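Local coordinates for protein putative endo-1,4-beta-xylanase (Bacteroides thetaiotaomicron VPI-5482, PDB 5MSX) that probably hydrolyses arabinofuranosyl linkages of plant pectin as a calcium-binding family 43 glycoside hydrolase of a gut bacterium, at residues 40-44 and 45-49; 98-102 and 103-107; 352-355 and 356-359; 55-58 and 59-63. All coordinates share one frame; numbering follows the deposited sequence.

Contact 1. Residues 40-44 and 45-49; sequences QEING and VFYCY. With EDO (1,2-ethanediol), chain G; EDO (1,2-ethanediol), chain V.
Ile42 lies over one face of the Tyr47 ring, on the side of the hairpin that also carries Gln40 and Val45. Its CD1 is 4.2 Å from the centroid of the Tyr47 ring, a CH-pi contact displaced toward the rim. CB of Ile42 comes closer to the ring, 3.6 Å from CE1 of Tyr47. The two side chains cross at about a right angle. An alanine here lacks everything beyond CB, and a gap would probably open over that face of Tyr47, with the ring less firmly held there. Tyr47 OH bonds Glu123. Gln40 runs past Tyr47 toward Tyr49. Its CG sits between the backbone N and the carbonyl carbon (chi1 62°), and the extended chain carries OE1 to 3.3 Å from CE2 of Tyr49. OE1 meets the ring at its edge, with amide and ring planes 68° apart. The same oxygen accepts a bond from Ala97 N, while Tyr49 OH bonds Pro122 O. Glu41 and Phe46 pair on the reverse side. Here CB of Glu41 is 4.0 Å from CD1 of Phe46. OE2 of Glu41 forms a salt bridge with Lys315, and OE1 accepts a bond from Glu267 N. Backbone bonds set this register: Tyr47 N to Gln40 O at 2.8 Å and Ile42 N to Val45 O at 2.9 Å. Asn43 and Gly44 make the turn with positive phi values. This is a tight antiparallel beta hairpin closed by a type I' turn, as between neighbouring strands of a blade in the five-bladed propeller of family 43.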
loop_
_atom_site.group_PDB
_atom_site.type_symbol
_atom_site.label_atom_id
_atom_site.label_comp_id
_atom_site.label_asym_id
_atom_site.label_seq_id
_atom_site.Cartn_x
_atom_site.Cartn_y
_atom_site.Cartn_z
ATOM N N GLN C 40 -11.500 -11.208 -16.098
ATOM C CA GLN C 40 -11.614 -11.360 -14.645
ATOM C C GLN C 40 -12.981 -10.915 -14.161
ATOM O O GLN C 40 -13.623 -10.093 -14.797
ATOM C CB GLN C 40 -10.483 -10.558 -13.937
ATOM C CG GLN C 40 -10.559 -9.070 -14.190
ATOM C CD GLN C 40 -9.378 -8.274 -13.684
ATOM O OE1 GLN C 40 -8.771 -7.527 -14.449
ATOM N NE2 GLN C 40 -9.055 -8.399 -12.386
ATOM N N GLU C 41 -13.432 -11.477 -13.052
ATOM C CA GLU C 41 -14.593 -10.971 -12.371
ATOM C C GLU C 41 -14.148 -10.008 -11.288
ATOM O O GLU C 41 -13.271 -10.352 -10.502
ATOM C CB GLU C 41 -15.385 -12.099 -11.748
ATOM C CG GLU C 41 -16.652 -11.661 -11.035
ATOM C CD GLU C 41 -17.485 -12.836 -10.526
ATOM O OE1 GLU C 41 -17.017 -13.990 -10.596
ATOM O OE2 GLU C 41 -18.631 -12.605 -10.068
ATOM N N ILE C 42 -14.737 -8.810 -11.266
ATOM C CA ILE C 42 -14.468 -7.820 -10.243
ATOM C C ILE C 42 -15.802 -7.305 -9.722
ATOM O O ILE C 42 -16.575 -6.730 -10.483
ATOM C CB ILE C 42 -13.683 -6.605 -10.768
ATOM C CG1 ILE C 42 -12.404 -7.028 -11.480
ATOM C CG2 ILE C 42 -13.333 -5.641 -9.615
ATOM C CD1 ILE C 42 -11.676 -5.859 -12.128
ATOM N N ASN C 43 -16.068 -7.518 -8.436
ATOM C CA ASN C 43 -17.302 -7.060 -7.795
ATOM C C ASN C 43 -18.572 -7.502 -8.530
ATOM O O ASN C 43 -19.439 -6.697 -8.838
ATOM C CB ASN C 43 -17.287 -5.531 -7.656
ATOM C CG ASN C 43 -16.095 -5.029 -6.874
ATOM O OD1 ASN C 43 -15.559 -5.711 -5.974
ATOM N ND2 ASN C 43 -15.688 -3.829 -7.178
ATOM N N GLY C 44 -18.659 -8.775 -8.843
ATOM C CA GLY C 44 -19.819 -9.313 -9.526
ATOM C C GLY C 44 -20.001 -9.007 -11.015
ATOM O O GLY C 44 -21.025 -9.360 -11.566
ATOM N N VAL C 45 -19.019 -8.402 -11.676
ATOM C CA VAL C 45 -19.095 -8.098 -13.121
ATOM C C VAL C 45 -17.830 -8.637 -13.828
ATOM O O VAL C 45 -16.739 -8.521 -13.287
ATOM C CB VAL C 45 -19.185 -6.566 -13.323
ATOM C CG1 VAL C 45 -19.243 -6.209 -14.795
ATOM C CG2 VAL C 45 -20.401 -5.991 -12.579
ATOM N N PHE C 46 -17.960 -9.172 -15.047
ATOM C CA PHE C 46 -16.769 -9.601 -15.817
ATOM C C PHE C 46 -16.180 -8.444 -16.598
ATOM O O PHE C 46 -16.910 -7.613 -17.106
ATOM C CB PHE C 46 -17.071 -10.767 -16.742
ATOM C CG PHE C 46 -17.688 -11.964 -16.032
ATOM C CD1 PHE C 46 -16.887 -12.896 -15.391
ATOM C CD2 PHE C 46 -19.068 -12.148 -16.014
ATOM C CE1 PHE C 46 -17.444 -13.987 -14.725
ATOM C CE2 PHE C 46 -19.638 -13.243 -15.375
ATOM C CZ PHE C 46 -18.829 -14.176 -14.726
ATOM N N TYR C 47 -14.850 -8.372 -16.618
ATOM C CA TYR C 47 -14.102 -7.372 -17.339
ATOM C C TYR C 47 -13.147 -8.087 -18.298
ATOM O O TYR C 47 -12.581 -9.139 -17.935
ATOM C CB TYR C 47 -13.271 -6.548 -16.371
ATOM C CG TYR C 47 -14.078 -5.641 -15.487
ATOM C CD1 TYR C 47 -14.800 -6.143 -14.407
ATOM C CD2 TYR C 47 -14.138 -4.264 -15.745
ATOM C CE1 TYR C 47 -15.545 -5.304 -13.600
ATOM C CE2 TYR C 47 -14.864 -3.417 -14.929
ATOM C CZ TYR C 47 -15.576 -3.949 -13.877
ATOM O OH TYR C 47 -16.294 -3.092 -13.111
ATOM N N CYS C 48 -12.982 -7.518 -19.506
ATOM C CA CYS C 48 -12.023 -7.970 -20.491
ATOM C C CYS C 48 -11.166 -6.801 -20.967
ATOM O O CYS C 48 -11.635 -5.907 -21.681
ATOM C CB CYS C 48 -12.726 -8.658 -21.667
ATOM S SG CYS C 48 -11.592 -9.262 -22.977
ATOM N N TYR C 49 -9.905 -6.810 -20.529
ATOM C CA TYR C 49 -8.884 -5.914 -20.990
ATOM C C TYR C 49 -8.049 -6.652 -22.049
ATOM O O TYR C 49 -7.495 -7.720 -21.779
ATOM C CB TYR C 49 -7.963 -5.566 -19.826
ATOM C CG TYR C 49 -8.626 -4.877 -18.638
ATOM C CD1 TYR C 49 -8.808 -3.480 -18.624
ATOM C CD2 TYR C 49 -9.015 -5.588 -17.511
ATOM C CE1 TYR C 49 -9.377 -2.835 -17.530
ATOM C CE2 TYR C 49 -9.591 -4.945 -16.419
ATOM C CZ TYR C 49 -9.750 -3.574 -16.422
ATOM O OH TYR C 49 -10.321 -2.941 -15.336
HETATM C C1 EDO G . -11.580 -5.886 -4.876
HETATM O O1 EDO G . -12.000 -5.758 -6.228
HETATM C C2 EDO G . -12.857 -6.027 -4.080
HETATM O O2 EDO G . -13.754 -4.944 -4.394
HETATM C C1 EDO V . -9.316 -14.178 -11.802
HETATM O O1 EDO V . -9.645 -15.580 -11.838
HETATM C C2 EDO V . -10.493 -13.350 -11.332
HETATM O O2 EDO V . -11.727 -13.833 -11.879
#

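Contact 2. Residues 98-102 and 103-107; sequences IFANG and KYYIY. With EDO (1,2-ethanediol), chain G.
Tyr105 packs against Ala100 and Asn101 across a beta hairpin with a type I' turn, part of a blade in the family 43 propeller. This is the tight side. CE1 of Tyr105 comes within 3.2 Å of Ala100 O, which lies near the ring plane at the edge. The Tyr105 hydroxyl accepts a nearly straight bond from Asn101 ND2, with OH and ND2 3.1 Å apart. The hydroxyl lies close to the plane of the Asn101 amide, and that amide stands almost perpendicular to the ring (85°). ND2 has a second acceptor in Glu179 O, so both bonds restrain the rotation of the amide. Ile98 extends this side. It packs on Ile157 and Val159, and its CG1 meets the edge of the Tyr107 ring. At the turn end of the same face, Lys103 bends back over Gly102 and sends NZ to Asp120. Backbone bonds close the ladder, with Ile98 N to Tyr105 O at 2.7 Å and Ala100 N to Lys103 O at 2.8 Å. On the other face Tyr104 is buried, and the looser part is the exposed Phe99. Phe99 points its edge at the face of Tyr104 in a T-shaped pair with planes at 62°. CG of Phe99 is anti to its backbone N (chi1 -176°), which brings CD1 close to Lys103 O. Thr269 of a second subunit packs on Phe99, and Gly268 of that subunit on Tyr104. An ethanediol, probably from the crystallisation liquor, lies beside the pair: its C1 is over one face of Phe99, and its O1 is hydrogen-bonded to Tyr104 OH at 2.7 Å.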
loop_
_atom_site.group_PDB
_atom_site.type_symbol
_atom_site.label_atom_id
_atom_site.label_comp_id
_atom_site.label_asym_id
_atom_site.label_seq_id
_atom_site.Cartn_x
_atom_site.Cartn_y
_atom_site.Cartn_z
ATOM N N ILE C 98 -5.273 -5.274 -10.922
ATOM C CA ILE C 98 -4.896 -5.887 -9.620
ATOM C C ILE C 98 -5.297 -4.951 -8.465
ATOM O O ILE C 98 -4.899 -3.789 -8.446
ATOM C CB ILE C 98 -3.374 -6.145 -9.576
ATOM C CG1 ILE C 98 -2.915 -6.870 -10.859
ATOM C CG2 ILE C 98 -2.988 -6.952 -8.337
ATOM C CD1 ILE C 98 -3.560 -8.238 -11.059
ATOM N N PHE C 99 -6.079 -5.446 -7.516
ATOM C CA PHE C 99 -6.468 -4.630 -6.361
ATOM C C PHE C 99 -5.385 -4.650 -5.290
ATOM O O PHE C 99 -5.023 -5.696 -4.829
ATOM C CB PHE C 99 -7.790 -5.080 -5.763
ATOM C CG PHE C 99 -8.242 -4.199 -4.649
ATOM C CD1 PHE C 99 -8.804 -2.969 -4.922
ATOM C CD2 PHE C 99 -8.050 -4.572 -3.330
ATOM C CE1 PHE C 99 -9.214 -2.127 -3.892
ATOM C CE2 PHE C 99 -8.434 -3.736 -2.295
ATOM C CZ PHE C 99 -9.015 -2.516 -2.572
ATOM N N ALA C 100 -4.871 -3.486 -4.916
ATOM C CA ALA C 100 -3.891 -3.366 -3.834
ATOM C C ALA C 100 -3.832 -1.911 -3.367
ATOM O O ALA C 100 -4.094 -0.981 -4.157
ATOM C CB ALA C 100 -2.505 -3.832 -4.275
ATOM N N ASN C 101 -3.530 -1.728 -2.077
ATOM C CA ASN C 101 -3.421 -0.391 -1.453
ATOM C C ASN C 101 -4.668 0.448 -1.668
ATOM O O ASN C 101 -4.573 1.629 -1.906
ATOM C CB ASN C 101 -2.192 0.373 -2.006
ATOM C CG ASN C 101 -0.922 -0.431 -1.914
ATOM O OD1 ASN C 101 -0.622 -1.009 -0.869
ATOM N ND2 ASN C 101 -0.168 -0.489 -3.014
ATOM N N GLY C 102 -5.831 -0.194 -1.672
ATOM C CA GLY C 102 -7.096 0.491 -1.891
ATOM C C GLY C 102 -7.342 0.958 -3.308
ATOM O O GLY C 102 -8.270 1.714 -3.514
ATOM N N LYS C 103 -6.539 0.472 -4.266
ATOM C CA LYS C 103 -6.525 0.910 -5.675
ATOM C C LYS C 103 -6.475 -0.284 -6.646
ATOM O O LYS C 103 -6.205 -1.421 -6.251
ATOM C CB LYS C 103 -5.254 1.729 -5.967
ATOM C CG LYS C 103 -5.065 3.000 -5.172
ATOM C CD LYS C 103 -6.236 3.930 -5.348
ATOM C CE LYS C 103 -6.009 5.233 -4.610
ATOM N NZ LYS C 103 -7.289 5.709 -4.003
ATOM N N TYR C 104 -6.639 0.035 -7.924
ATOM C CA TYR C 104 -6.462 -0.908 -9.030
ATOM C C TYR C 104 -5.224 -0.534 -9.833
ATOM O O TYR C 104 -5.048 0.634 -10.213
ATOM C CB TYR C 104 -7.699 -0.905 -9.916
ATOM C CG TYR C 104 -8.878 -1.507 -9.226
ATOM C CD1 TYR C 104 -9.081 -2.878 -9.238
ATOM C CD2 TYR C 104 -9.779 -0.709 -8.469
ATOM C CE1 TYR C 104 -10.148 -3.459 -8.577
ATOM C CE2 TYR C 104 -10.876 -1.291 -7.805
ATOM C CZ TYR C 104 -11.044 -2.669 -7.863
ATOM O OH TYR C 104 -12.096 -3.287 -7.220
ATOM N N TYR C 105 -4.357 -1.517 -10.059
ATOM C CA TYR C 105 -3.156 -1.366 -10.878
ATOM C C TYR C 105 -3.275 -2.229 -12.167
ATOM O O TYR C 105 -3.838 -3.317 -12.138
ATOM C CB TYR C 105 -1.927 -1.787 -10.098
ATOM C CG TYR C 105 -1.632 -0.959 -8.876
ATOM C CD1 TYR C 105 -2.269 -1.228 -7.644
ATOM C CD2 TYR C 105 -0.698 0.073 -8.925
ATOM C CE1 TYR C 105 -1.987 -0.476 -6.511
ATOM C CE2 TYR C 105 -0.420 0.847 -7.792
ATOM C CZ TYR C 105 -1.061 0.566 -6.599
ATOM O OH TYR C 105 -0.783 1.317 -5.504
ATOM N N ILE C 106 -2.740 -1.725 -13.275
ATOM C CA ILE C 106 -2.702 -2.456 -14.517
ATOM C C ILE C 106 -1.356 -2.208 -15.174
ATOM O O ILE C 106 -0.746 -1.153 -14.971
ATOM C CB ILE C 106 -3.923 -2.091 -15.393
ATOM C CG1 ILE C 106 -4.204 -3.194 -16.427
ATOM C CG2 ILE C 106 -3.759 -0.703 -16.012
ATOM C CD1 ILE C 106 -5.615 -3.139 -16.967
ATOM N N TYR C 107 -0.853 -3.205 -15.900
ATOM C CA TYR C 107 0.502 -3.180 -16.422
ATOM C C TYR C 107 0.542 -3.485 -17.951
ATOM O O TYR C 107 0.922 -4.583 -18.372
ATOM C CB TYR C 107 1.372 -4.131 -15.635
ATOM C CG TYR C 107 1.330 -3.909 -14.132
ATOM C CD1 TYR C 107 0.265 -4.374 -13.374
ATOM C CD2 TYR C 107 2.348 -3.223 -13.470
ATOM C CE1 TYR C 107 0.208 -4.179 -12.004
ATOM C CE2 TYR C 107 2.308 -3.029 -12.086
ATOM C CZ TYR C 107 1.229 -3.518 -11.365
ATOM O OH TYR C 107 1.126 -3.351 -10.015
HETATM C C1 EDO G . -11.580 -5.886 -4.876
HETATM O O1 EDO G . -12.000 -5.758 -6.228
HETATM C C2 EDO G . -12.857 -6.027 -4.080
HETATM O O2 EDO G . -13.754 -4.944 -4.394
#

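Contact 3. Residues 352-355 and 356-359; sequences YFVP and SFAV. With CA (calcium ion), chain T.
The chain from Val354 to Val359 coils through successive tight turns, with Phe357 N bonded to Val354 O at 3.0 Å and Ala358 N to Pro355 O at 2.8 Å. Both bonds are bent, and each donor stands well above the plane of the carbonyl it meets. Val359 N then bonds Ser356 O. Residues 356-358 have helical backbone angles, so the coil resembles a short helical turn. It belongs to the F5/8 type C domain, a beta-sandwich fold, and forms part of the calcium site there. Pro355 opens the coil and is buried. Its ring packs on Val328, Ile379 and Trp367. Phe357 is the side chain that folds back on the earlier residues. CG2 of Val354 sits over the centre of its ring, 3.9 Å from the Phe357 centroid and only 6° off the normal, a CH-pi contact. This CG2, flanked by the N and C of its own residue, is the methyl turned to the ring. The same methyl also touches OG of Ser356, at 3.4 Å. Tyr352 meets the ring differently. Its O lies in the ring plane at the edge, 3.3 Å from CE2 of Phe357. CB of Tyr352 also touches CE2, at 3.9 Å, while its own ring leads away from the coil. The turn bonds and the ring packing are consistent with a well-placed Phe357 carbonyl. Asp360, Ala362, Ser365, Trp454 and Glu455 complete the metal site, and Phe357 O binds the calcium ion at 2.3 Å.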
loop_
_atom_site.group_PDB
_atom_site.type_symbol
_atom_site.label_atom_id
_atom_site.label_comp_id
_atom_site.label_asym_id
_atom_site.label_seq_id
_atom_site.Cartn_x
_atom_site.Cartn_y
_atom_site.Cartn_z
ATOM N N TYR C 352 -16.866 -14.652 -45.638
ATOM C CA TYR C 352 -17.925 -13.999 -46.391
ATOM C C TYR C 352 -18.489 -12.882 -45.537
ATOM O O TYR C 352 -18.289 -12.846 -44.304
ATOM C CB TYR C 352 -19.032 -15.000 -46.736
ATOM C CG TYR C 352 -18.555 -16.137 -47.614
ATOM C CD1 TYR C 352 -18.503 -15.989 -49.004
ATOM C CD2 TYR C 352 -18.140 -17.361 -47.061
ATOM C CE1 TYR C 352 -18.038 -17.011 -49.823
ATOM C CE2 TYR C 352 -17.675 -18.397 -47.876
ATOM C CZ TYR C 352 -17.621 -18.213 -49.252
ATOM O OH TYR C 352 -17.175 -19.220 -50.075
ATOM N N PHE C 353 -19.232 -11.996 -46.196
ATOM C CA PHE C 353 -19.633 -10.713 -45.612
ATOM C C PHE C 353 -21.113 -10.434 -45.781
ATOM O O PHE C 353 -21.519 -9.269 -45.807
ATOM C CB PHE C 353 -18.768 -9.597 -46.195
ATOM C CG PHE C 353 -17.323 -9.745 -45.856
ATOM C CD1 PHE C 353 -16.892 -9.630 -44.526
ATOM C CD2 PHE C 353 -16.374 -10.041 -46.845
ATOM C CE1 PHE C 353 -15.551 -9.781 -44.190
ATOM C CE2 PHE C 353 -15.021 -10.193 -46.511
ATOM C CZ PHE C 353 -14.612 -10.068 -45.174
ATOM N N VAL C 354 -21.909 -11.503 -45.838
ATOM C CA VAL C 354 -23.327 -11.402 -46.147
ATOM C C VAL C 354 -24.152 -10.752 -45.018
ATOM O O VAL C 354 -23.792 -10.885 -43.847
ATOM C CB VAL C 354 -23.944 -12.751 -46.576
ATOM C CG1 VAL C 354 -23.257 -13.272 -47.851
ATOM C CG2 VAL C 354 -23.938 -13.794 -45.464
ATOM N N PRO C 355 -25.256 -10.050 -45.366
ATOM C CA PRO C 355 -26.122 -9.366 -44.381
ATOM C C PRO C 355 -26.668 -10.248 -43.250
ATOM O O PRO C 355 -26.777 -9.789 -42.121
ATOM C CB PRO C 355 -27.286 -8.849 -45.245
ATOM C CG PRO C 355 -26.721 -8.749 -46.624
ATOM C CD PRO C 355 -25.813 -9.939 -46.726
ATOM N N SER C 356 -27.026 -11.495 -43.541
ATOM C CA SER C 356 -27.487 -12.419 -42.498
ATOM C C SER C 356 -26.455 -12.633 -41.370
ATOM O O SER C 356 -26.830 -13.015 -40.253
ATOM C CB SER C 356 -27.899 -13.756 -43.104
ATOM O OG SER C 356 -26.778 -14.337 -43.757
ATOM N N PHE C 357 -25.174 -12.390 -41.659
ATOM C CA PHE C 357 -24.133 -12.377 -40.608
ATOM C C PHE C 357 -24.327 -11.239 -39.570
ATOM O O PHE C 357 -23.864 -11.366 -38.446
ATOM C CB PHE C 357 -22.706 -12.361 -41.199
ATOM C CG PHE C 357 -22.256 -13.675 -41.857
ATOM C CD1 PHE C 357 -22.972 -14.876 -41.733
ATOM C CD2 PHE C 357 -21.043 -13.705 -42.561
ATOM C CE1 PHE C 357 -22.513 -16.047 -42.314
ATOM C CE2 PHE C 357 -20.577 -14.881 -43.138
ATOM C CZ PHE C 357 -21.311 -16.049 -43.018
ATOM N N ALA C 358 -24.999 -10.142 -39.932
ATOM C CA ALA C 358 -25.358 -9.096 -38.936
ATOM C C ALA C 358 -26.317 -9.577 -37.817
ATOM O O ALA C 358 -26.347 -8.980 -36.729
ATOM C CB ALA C 358 -25.931 -7.883 -39.635
ATOM N N VAL C 359 -27.099 -10.640 -38.069
ATOM C CA VAL C 359 -28.187 -11.063 -37.142
ATOM C C VAL C 359 -28.206 -12.548 -36.828
ATOM O O VAL C 359 -29.244 -13.081 -36.427
ATOM C CB VAL C 359 -29.578 -10.664 -37.692
ATOM C CG1 VAL C 359 -29.632 -9.159 -37.916
ATOM C CG2 VAL C 359 -29.905 -11.405 -38.989
HETATM CA CA CA T . -22.540 -12.090 -36.672
#

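Contact 4. Residues 55-58 and 59-63; sequences YGQG and LKTSG. With EDO (1,2-ethanediol), chain B.
One water is gripped by Gln57, Gly58 and Thr61, bridging the two halves of the loop. It accepts from Gln57 N at 2.9 Å and donates to Gly58 O at 2.5 Å. Its third partner is Thr61 OG1, at 2.8 Å. With chi1 at 60°, OG1 of Thr61 faces the water and CB of Gln57. Lys60 N bonds Gln57 O at 3.1 Å and closes the turn. Gly58 has a positive phi there, and a CB would clash with Leu59 N. Gly58 N bonds O2 of an ethanediol, probably from crystallisation. Further along, the Tyr55 ring lies flat over the chain at Gly63. CA of Gly63 is 3.7 Å from the Tyr55 centroid, 18° off the normal, a CH-pi contact. A CB on Gly63 would be tight against the ring. Tyr55 OH bonds Thr400, and Arg398 makes a cation-pi contact with the ring. A leucine in place of Tyr55 would lose the flat cover over Gly63 and is likely to leave Thr400 and Arg398 without these partners. The tyrosine thus ties this loop to residues in the F5/8 type C range. At the turn, the Leu59 side chain is about 7 Å from that of Asp36, the predicted proton acceptor. The arrangement is a type II' beta turn, Gln57 to Lys60, in the loop between strands 45-52 and 67-70, near the predicted active site.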
loop_
_atom_site.group_PDB
_atom_site.type_symbol
_atom_site.label_atom_id
_atom_site.label_comp_id
_atom_site.label_asym_id
_atom_site.label_seq_id
_atom_site.Cartn_x
_atom_site.Cartn_y
_atom_site.Cartn_z
ATOM N N TYR C 55 -6.928 -2.747 -36.929
ATOM C CA TYR C 55 -6.548 -1.400 -37.370
ATOM C C TYR C 55 -5.740 -1.334 -38.699
ATOM O O TYR C 55 -5.359 -0.248 -39.139
ATOM C CB TYR C 55 -5.923 -0.588 -36.207
ATOM C CG TYR C 55 -7.013 0.149 -35.444
ATOM C CD1 TYR C 55 -7.985 -0.558 -34.746
ATOM C CD2 TYR C 55 -7.122 1.557 -35.488
ATOM C CE1 TYR C 55 -9.018 0.093 -34.087
ATOM C CE2 TYR C 55 -8.149 2.225 -34.825
ATOM C CZ TYR C 55 -9.091 1.488 -34.118
ATOM O OH TYR C 55 -10.113 2.098 -33.449
ATOM N N GLY C 56 -5.503 -2.470 -39.348
ATOM C CA GLY C 56 -5.072 -2.458 -40.734
ATOM C C GLY C 56 -3.603 -2.208 -41.022
ATOM O O GLY C 56 -3.231 -2.206 -42.189
ATOM N N GLN C 57 -2.749 -2.045 -40.008
ATOM C CA GLN C 57 -1.331 -1.797 -40.246
ATOM C C GLN C 57 -0.417 -2.825 -39.586
ATOM O O GLN C 57 0.743 -2.539 -39.256
ATOM C CB GLN C 57 -0.980 -0.354 -39.862
ATOM C CG GLN C 57 -1.696 0.663 -40.756
ATOM C CD GLN C 57 -1.220 2.083 -40.521
ATOM O OE1 GLN C 57 -0.015 2.348 -40.529
ATOM N NE2 GLN C 57 -2.157 3.001 -40.284
ATOM N N GLY C 58 -0.909 -4.058 -39.474
ATOM C CA GLY C 58 -0.224 -5.100 -38.719
ATOM C C GLY C 58 0.152 -4.601 -37.324
ATOM O O GLY C 58 -0.617 -3.880 -36.654
ATOM N N LEU C 59 1.379 -4.909 -36.943
ATOM C CA LEU C 59 1.908 -4.548 -35.645
ATOM C C LEU C 59 2.398 -3.102 -35.503
ATOM O O LEU C 59 2.930 -2.766 -34.464
ATOM C CB LEU C 59 3.027 -5.526 -35.268
ATOM C CG LEU C 59 2.546 -6.963 -35.034
ATOM C CD1 LEU C 59 3.741 -7.869 -34.842
ATOM C CD2 LEU C 59 1.592 -7.064 -33.845
ATOM N N LYS C 60 2.191 -2.251 -36.506
ATOM C CA LYS C 60 2.713 -0.883 -36.480
ATOM C C LYS C 60 1.802 0.018 -35.677
ATOM O O LYS C 60 2.254 1.014 -35.114
ATOM C CB LYS C 60 2.844 -0.326 -37.903
ATOM C CG LYS C 60 3.798 -1.099 -38.798
ATOM C CD LYS C 60 3.836 -0.504 -40.207
ATOM C CE LYS C 60 4.404 -1.483 -41.228
ATOM N NZ LYS C 60 4.183 -1.000 -42.620
ATOM N N THR C 61 0.508 -0.313 -35.649
ATOM C CA THR C 61 -0.462 0.376 -34.812
ATOM C C THR C 61 -1.389 -0.639 -34.101
ATOM O O THR C 61 -1.390 -1.819 -34.418
ATOM C CB THR C 61 -1.349 1.264 -35.673
ATOM O OG1 THR C 61 -2.037 0.446 -36.616
ATOM C CG2 THR C 61 -0.530 2.345 -36.424
ATOM N N SER C 62 -2.219 -0.150 -33.183
ATOM C CA SER C 62 -3.244 -0.982 -32.563
ATOM C C SER C 62 -4.463 -0.118 -32.429
ATOM O O SER C 62 -4.400 1.063 -32.699
ATOM C CB SER C 62 -2.784 -1.455 -31.178
ATOM O OG SER C 62 -2.851 -0.375 -30.235
ATOM N N GLY C 63 -5.564 -0.685 -31.985
ATOM C CA GLY C 63 -6.650 0.138 -31.455
ATOM C C GLY C 63 -6.294 0.743 -30.090
ATOM O O GLY C 63 -5.227 0.505 -29.542
HETATM C C1 EDO B . -3.934 -6.829 -42.462
HETATM O O1 EDO B . -5.198 -6.208 -42.204
HETATM C C2 EDO B . -2.814 -6.064 -41.765
HETATM O O2 EDO B . -3.279 -5.369 -40.597
HETATM O O HOH W 1 -2.513 -2.294 -37.151
#

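How the contacts relate
Contacts 1 and 2 are alike: each is a beta hairpin with an Asn-Gly type I' turn in the family 43 propeller. They touch, through Ile42 and Asn43 against Tyr104 and through Tyr49 against Ile106, and share one ethanediol. Both are partly buried, with rings packed on the faces of the hairpins and exposed turns. Contact 4 follows strand 45-52 of contact 1 and is a surface loop. It relies on a water and glycine geometry more than on apolar packing. Contact 3 is also partly buried but lies in the F5/8 type C range, about 41 Å from contact 2 between centres. Its coil, not a strand ladder, presents a carbonyl to calcium.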